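Local coordinates for conserved hypothetical protein (Nitrosomonas europaea, PDB 1XFS) that is of unknown function but belongs to the AHA1 family, with a Bet v 1-like fold that in relatives often encloses a ligand-binding cavity, at residues Glu17-Val22 against Leu163-Lys168; Lys36-Pro41 against Thr155-Leu160. One frame throughout, in Å; residues are numbered along the deposited sequence.

Contact 1. Residues Glu17-Val22 against Leu163-Lys168; sequences ELAVPV and LLKQEK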
# COMPACT_ATOMS: atom_id res chain seq x y z
N GLU A 17 -20.24 -16.56 8.38
CA GLU A 17 -20.39 -17.74 7.54
C GLU A 17 -21.53 -17.46 6.57
O GLU A 17 -22.65 -17.19 6.99
CB GLU A 17 -20.73 -18.97 8.39
CG GLU A 17 -19.71 -19.32 9.46
CD GLU A 17 -18.43 -19.90 8.89
OE1 GLU A 17 -17.47 -20.11 9.67
OE2 GLU A 17 -18.37 -20.16 7.67
N LEU A 18 -21.25 -17.51 5.27
CA LEU A 18 -22.27 -17.26 4.26
C LEU A 18 -22.60 -18.54 3.51
O LEU A 18 -21.70 -19.27 3.10
CB LEU A 18 -21.82 -16.20 3.25
CG LEU A 18 -21.58 -14.77 3.75
CD1 LEU A 18 -20.25 -14.71 4.49
CD2 LEU A 18 -21.57 -13.81 2.57
N ALA A 19 -23.89 -18.81 3.33
CA ALA A 19 -24.34 -20.01 2.63
C ALA A 19 -24.34 -19.77 1.13
O ALA A 19 -25.36 -19.94 0.45
CB ALA A 19 -25.73 -20.40 3.11
N VAL A 20 -23.17 -19.38 0.62
CA VAL A 20 -22.97 -19.09 -0.79
C VAL A 20 -21.57 -19.57 -1.16
O VAL A 20 -20.65 -19.49 -0.34
CB VAL A 20 -23.09 -17.57 -1.05
CG1 VAL A 20 -22.69 -17.23 -2.47
CG2 VAL A 20 -24.51 -17.11 -0.76
N PRO A 21 -21.39 -20.09 -2.38
CA PRO A 21 -20.08 -20.57 -2.84
C PRO A 21 -19.06 -19.44 -2.93
O PRO A 21 -19.42 -18.28 -3.15
CB PRO A 21 -20.40 -21.19 -4.20
CG PRO A 21 -21.54 -20.34 -4.67
CD PRO A 21 -22.40 -20.25 -3.44
N VAL A 22 -17.78 -19.78 -2.76
CA VAL A 22 -16.70 -18.80 -2.78
C VAL A 22 -16.59 -18.01 -4.08
O VAL A 22 -16.22 -16.83 -4.06
CB VAL A 22 -15.34 -19.47 -2.47
CG1 VAL A 22 -14.92 -20.38 -3.63
CG2 VAL A 22 -14.28 -18.40 -2.21
N LEU A 163 -28.03 -10.58 -1.25
CA LEU A 163 -27.91 -10.24 -2.66
C LEU A 163 -27.50 -11.42 -3.53
O LEU A 163 -28.12 -11.69 -4.56
CB LEU A 163 -26.88 -9.11 -2.83
CG LEU A 163 -26.51 -8.72 -4.27
CD1 LEU A 163 -27.70 -8.07 -4.95
CD2 LEU A 163 -25.33 -7.76 -4.25
N LEU A 164 -26.46 -12.12 -3.10
CA LEU A 164 -25.95 -13.26 -3.85
C LEU A 164 -26.93 -14.42 -3.96
O LEU A 164 -26.95 -15.14 -4.95
CB LEU A 164 -24.64 -13.75 -3.22
CG LEU A 164 -23.51 -12.70 -3.26
CD1 LEU A 164 -22.27 -13.26 -2.57
CD2 LEU A 164 -23.19 -12.34 -4.71
N LYS A 165 -27.76 -14.59 -2.93
CA LYS A 165 -28.74 -15.67 -2.96
C LYS A 165 -29.84 -15.45 -4.00
O LYS A 165 -30.29 -16.40 -4.65
CB LYS A 165 -29.37 -15.86 -1.58
CG LYS A 165 -28.42 -16.49 -0.57
CD LYS A 165 -29.11 -16.71 0.76
CE LYS A 165 -28.17 -17.39 1.75
NZ LYS A 165 -28.81 -17.54 3.08
N GLN A 166 -30.27 -14.20 -4.18
CA GLN A 166 -31.32 -13.90 -5.14
C GLN A 166 -30.82 -13.65 -6.55
O GLN A 166 -31.58 -13.77 -7.52
CB GLN A 166 -32.14 -12.70 -4.66
CG GLN A 166 -32.85 -12.94 -3.34
CD GLN A 166 -33.72 -14.19 -3.37
OE1 GLN A 166 -34.67 -14.29 -4.16
NE2 GLN A 166 -33.39 -15.17 -2.53
N GLU A 167 -29.55 -13.30 -6.69
CA GLU A 167 -28.96 -13.05 -8.00
C GLU A 167 -28.20 -14.30 -8.44
O GLU A 167 -27.68 -14.37 -9.55
CB GLU A 167 -28.02 -11.85 -7.93
CG GLU A 167 -27.53 -11.35 -9.28
CD GLU A 167 -28.61 -10.61 -10.06
OE1 GLU A 167 -29.68 -11.20 -10.32
OE2 GLU A 167 -28.38 -9.43 -10.41
N LYS A 168 -28.14 -15.28 -7.55
CA LYS A 168 -27.43 -16.53 -7.79
C LYS A 168 -27.77 -17.18 -9.13
O LYS A 168 -26.88 -17.55 -9.90
CB LYS A 168 -27.71 -17.52 -6.66
CG LYS A 168 -26.88 -18.80 -6.73
CD LYS A 168 -27.10 -19.65 -5.49
CE LYS A 168 -26.20 -20.88 -5.49
NZ LYS A 168 -26.46 -21.76 -6.66

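Contact 2. Residues Lys36-Pro41 against Thr155-Leu160; sequences KKWFVP and TTITQL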
# COMPACT_ATOMS: atom_id res chain seq x y z
N LYS A 36 -22.23 -1.93 -5.36
CA LYS A 36 -23.12 -0.81 -5.09
C LYS A 36 -24.44 -1.21 -4.44
O LYS A 36 -25.22 -0.35 -4.05
CB LYS A 36 -23.40 -0.03 -6.37
CG LYS A 36 -24.24 -0.77 -7.38
CD LYS A 36 -24.50 0.12 -8.59
CE LYS A 36 -25.58 -0.46 -9.48
NZ LYS A 36 -25.24 -1.82 -9.97
N LYS A 37 -24.67 -2.52 -4.31
CA LYS A 37 -25.91 -2.99 -3.71
C LYS A 37 -25.78 -3.58 -2.31
O LYS A 37 -26.76 -4.09 -1.77
CB LYS A 37 -26.57 -4.02 -4.62
CG LYS A 37 -27.07 -3.44 -5.92
CD LYS A 37 -27.80 -4.48 -6.73
CE LYS A 37 -28.43 -3.86 -7.96
NZ LYS A 37 -29.19 -4.88 -8.72
N TRP A 38 -24.59 -3.51 -1.71
CA TRP A 38 -24.41 -4.07 -0.37
C TRP A 38 -23.27 -3.48 0.45
O TRP A 38 -23.28 -3.56 1.68
CB TRP A 38 -24.16 -5.58 -0.46
CG TRP A 38 -22.79 -5.93 -1.00
CD1 TRP A 38 -22.44 -6.15 -2.30
CD2 TRP A 38 -21.58 -6.06 -0.24
NE1 TRP A 38 -21.10 -6.41 -2.40
CE2 TRP A 38 -20.54 -6.36 -1.15
CE3 TRP A 38 -21.27 -5.95 1.13
CZ2 TRP A 38 -19.21 -6.56 -0.74
CZ3 TRP A 38 -19.95 -6.14 1.53
CH2 TRP A 38 -18.94 -6.44 0.60
N PHE A 39 -22.29 -2.88 -0.23
CA PHE A 39 -21.10 -2.32 0.40
C PHE A 39 -21.35 -1.35 1.55
O PHE A 39 -20.53 -1.25 2.47
CB PHE A 39 -20.24 -1.64 -0.67
CG PHE A 39 -18.82 -1.42 -0.26
CD1 PHE A 39 -17.98 -2.49 0.03
CD2 PHE A 39 -18.30 -0.13 -0.19
CE1 PHE A 39 -16.64 -2.28 0.39
CE2 PHE A 39 -16.97 0.09 0.17
CZ PHE A 39 -16.14 -0.99 0.45
N VAL A 40 -22.47 -0.64 1.51
CA VAL A 40 -22.80 0.29 2.59
C VAL A 40 -24.13 -0.15 3.21
O VAL A 40 -25.03 -0.62 2.51
CB VAL A 40 -22.92 1.75 2.09
CG1 VAL A 40 -21.56 2.23 1.59
CG2 VAL A 40 -23.96 1.85 0.98
N PRO A 41 -24.25 -0.01 4.53
CA PRO A 41 -25.47 -0.38 5.25
C PRO A 41 -26.59 0.62 5.02
O PRO A 41 -26.41 1.82 5.22
CB PRO A 41 -25.01 -0.43 6.70
CG PRO A 41 -23.98 0.66 6.74
CD PRO A 41 -23.20 0.42 5.47
N THR A 155 -23.82 -5.55 9.13
CA THR A 155 -24.99 -5.34 8.30
C THR A 155 -24.65 -5.48 6.81
O THR A 155 -25.44 -6.03 6.04
CB THR A 155 -25.61 -3.94 8.55
OG1 THR A 155 -26.14 -3.89 9.88
CG2 THR A 155 -26.72 -3.65 7.55
N THR A 156 -23.48 -4.99 6.41
CA THR A 156 -23.10 -5.09 5.01
C THR A 156 -22.94 -6.54 4.58
O THR A 156 -23.32 -6.91 3.47
CB THR A 156 -21.80 -4.30 4.68
OG1 THR A 156 -20.67 -4.91 5.32
CG2 THR A 156 -21.93 -2.85 5.14
N ILE A 157 -22.39 -7.37 5.46
CA ILE A 157 -22.21 -8.78 5.13
C ILE A 157 -23.57 -9.45 4.98
O ILE A 157 -23.75 -10.31 4.12
CB ILE A 157 -21.39 -9.51 6.22
CG1 ILE A 157 -20.06 -8.78 6.44
CG2 ILE A 157 -21.13 -10.95 5.79
CD1 ILE A 157 -19.25 -8.57 5.17
N THR A 158 -24.53 -9.06 5.81
CA THR A 158 -25.87 -9.63 5.72
C THR A 158 -26.51 -9.25 4.39
O THR A 158 -27.16 -10.06 3.74
CB THR A 158 -26.76 -9.15 6.89
OG1 THR A 158 -26.22 -9.64 8.12
CG2 THR A 158 -28.19 -9.65 6.73
N GLN A 159 -26.29 -8.00 3.97
CA GLN A 159 -26.82 -7.52 2.70
C GLN A 159 -26.16 -8.27 1.54
O GLN A 159 -26.79 -8.56 0.53
CB GLN A 159 -26.58 -6.02 2.56
CG GLN A 159 -27.34 -5.21 3.60
CD GLN A 159 -27.02 -3.72 3.57
OE1 GLN A 159 -27.64 -2.94 4.29
NE2 GLN A 159 -26.06 -3.34 2.74
N LEU A 160 -24.88 -8.57 1.71
CA LEU A 160 -24.14 -9.29 0.67
C LEU A 160 -24.72 -10.69 0.47
O LEU A 160 -25.03 -11.08 -0.66
CB LEU A 160 -22.66 -9.41 1.07
CG LEU A 160 -21.77 -10.27 0.17
CD1 LEU A 160 -21.82 -9.75 -1.26
CD2 LEU A 160 -20.34 -10.24 0.69
O HOH W 1 -18.61 -3.23 3.75

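Contact 1. Residues Glu17-Val22 against Leu163-Lys168
Val20 meets Leu164 and Lys165 with its two methyl branches. Val20 CG1 lies 4.0 Å from Leu164 CD1, and the two side chains cross at about a right angle. With CG1 anti to the backbone N (chi1 172°), Val20 turns its other methyl to the neighbouring residue, so that Val20 CG2 lies 4.0 Å from Lys165 CG. The Lys165 chain is extended beyond CG and runs on past Ala19. Lys165 CE lies 4.1 Å from Ala19 CB and close to Ala19 O. Further along the chain, Lys168 CE approaches Pro21 CD at 4.4 Å.

An inverse gamma turn centred on Ala19 leads the chain out of edge strand 11-18. Pro21 then takes the N-cap position of helix 22-30. Val25 of that helix touches both Val20 and Leu164 and joins the apolar cluster. The strand end thus meets the C-terminal part of helix 149-167, the long helix that packs on the sheet in Bet v 1-like folds. Glu161 OE1 accepts a hydrogen bond from Ala19 N and forms a long, weak ion pair with Lys165 NZ.

Aliphatic contacts alone set little direction between the segments, so the Glu161 bond to Ala19 N is a directional tie beside them.

Contact 2. Residues Lys36-Pro41 against Thr155-Leu160
Trp38 and Pro41 bring the loop backbone close to helix 149-167, with Trp38 CA 5.2 Å from Gln159 CA and Pro41 CA at a similar distance from Thr156 CA. Trp38 CE3 comes within 3.3 Å of Thr156 O, which stands oblique to the ring. Trp38 CG sits between the backbone N and the carbonyl carbon (chi1 73°), which lays the indole alongside Leu160. Leu160 CD1 makes a CH-pi contact over one face, 3.6 Å from the centroid of the five-membered ring of Trp38, and Leu160 CB meets the ring near CE3. Phe39 CD1 lies over the opposite face, towards the rim. Ile157 CD1 approaches the six-membered ring obliquely. The indole N-H is bonded elsewhere, to Gly28 O of helix 22-30, which fixes how the ring is turned.

The long C-terminal helix and the curved antiparallel sheet are the hallmarks of the Bet v 1-like fold. Here the loop between helix 32-35 and strand 45-51 is fastened to that helix.

Gln159 grips the loop backbone with its amide. Gln159 NE2 donates to Val40 O at 2.9 Å in a nearly straight bond (N-H...O 170°). Val40 O lies in the plane of the Gln159 amide, while NE2 stands well above the carbonyl plane of Val40. Trp38 O is also 3.0 Å from Gln159 NE2. Gln159 OE1 accepts from Lys42 N, so both ends of the amide are engaged.

Thr156 divides its two branches. Thr156 CG2 packs 3.5 Å from Pro41 CD, the two side chains lying side by side. Thr156 OG1 bonds to Trp153 O and accepts a hydrogen bond from a water that also donates to Phe39 O. Thr155 CG2 meets Pro41 CB at 3.7 Å, while the Thr155 hydroxyl bonds to Glu151 O.

How the contacts relate
Both contacts use helix 149-167. Contact 2 holds its middle and contact 1 its C-terminal end. Contact 2 lies nearer the centre of the chain and is the larger, and none of its touching residues is exposed. It combines an indole face, a side-chain amide bonded to a backbone carbonyl and a bridging water. Contact 1 is more peripheral, with half of its touching residues exposed, and relies on aliphatic packing and lysine methylenes. The two meet directly: Leu163 CD2 packs 3.8 Å from Trp38 CD1, and Leu18 touches Ile157 and Leu160. Along the chain, contact 2 is nested inside the loop that contact 1 closes.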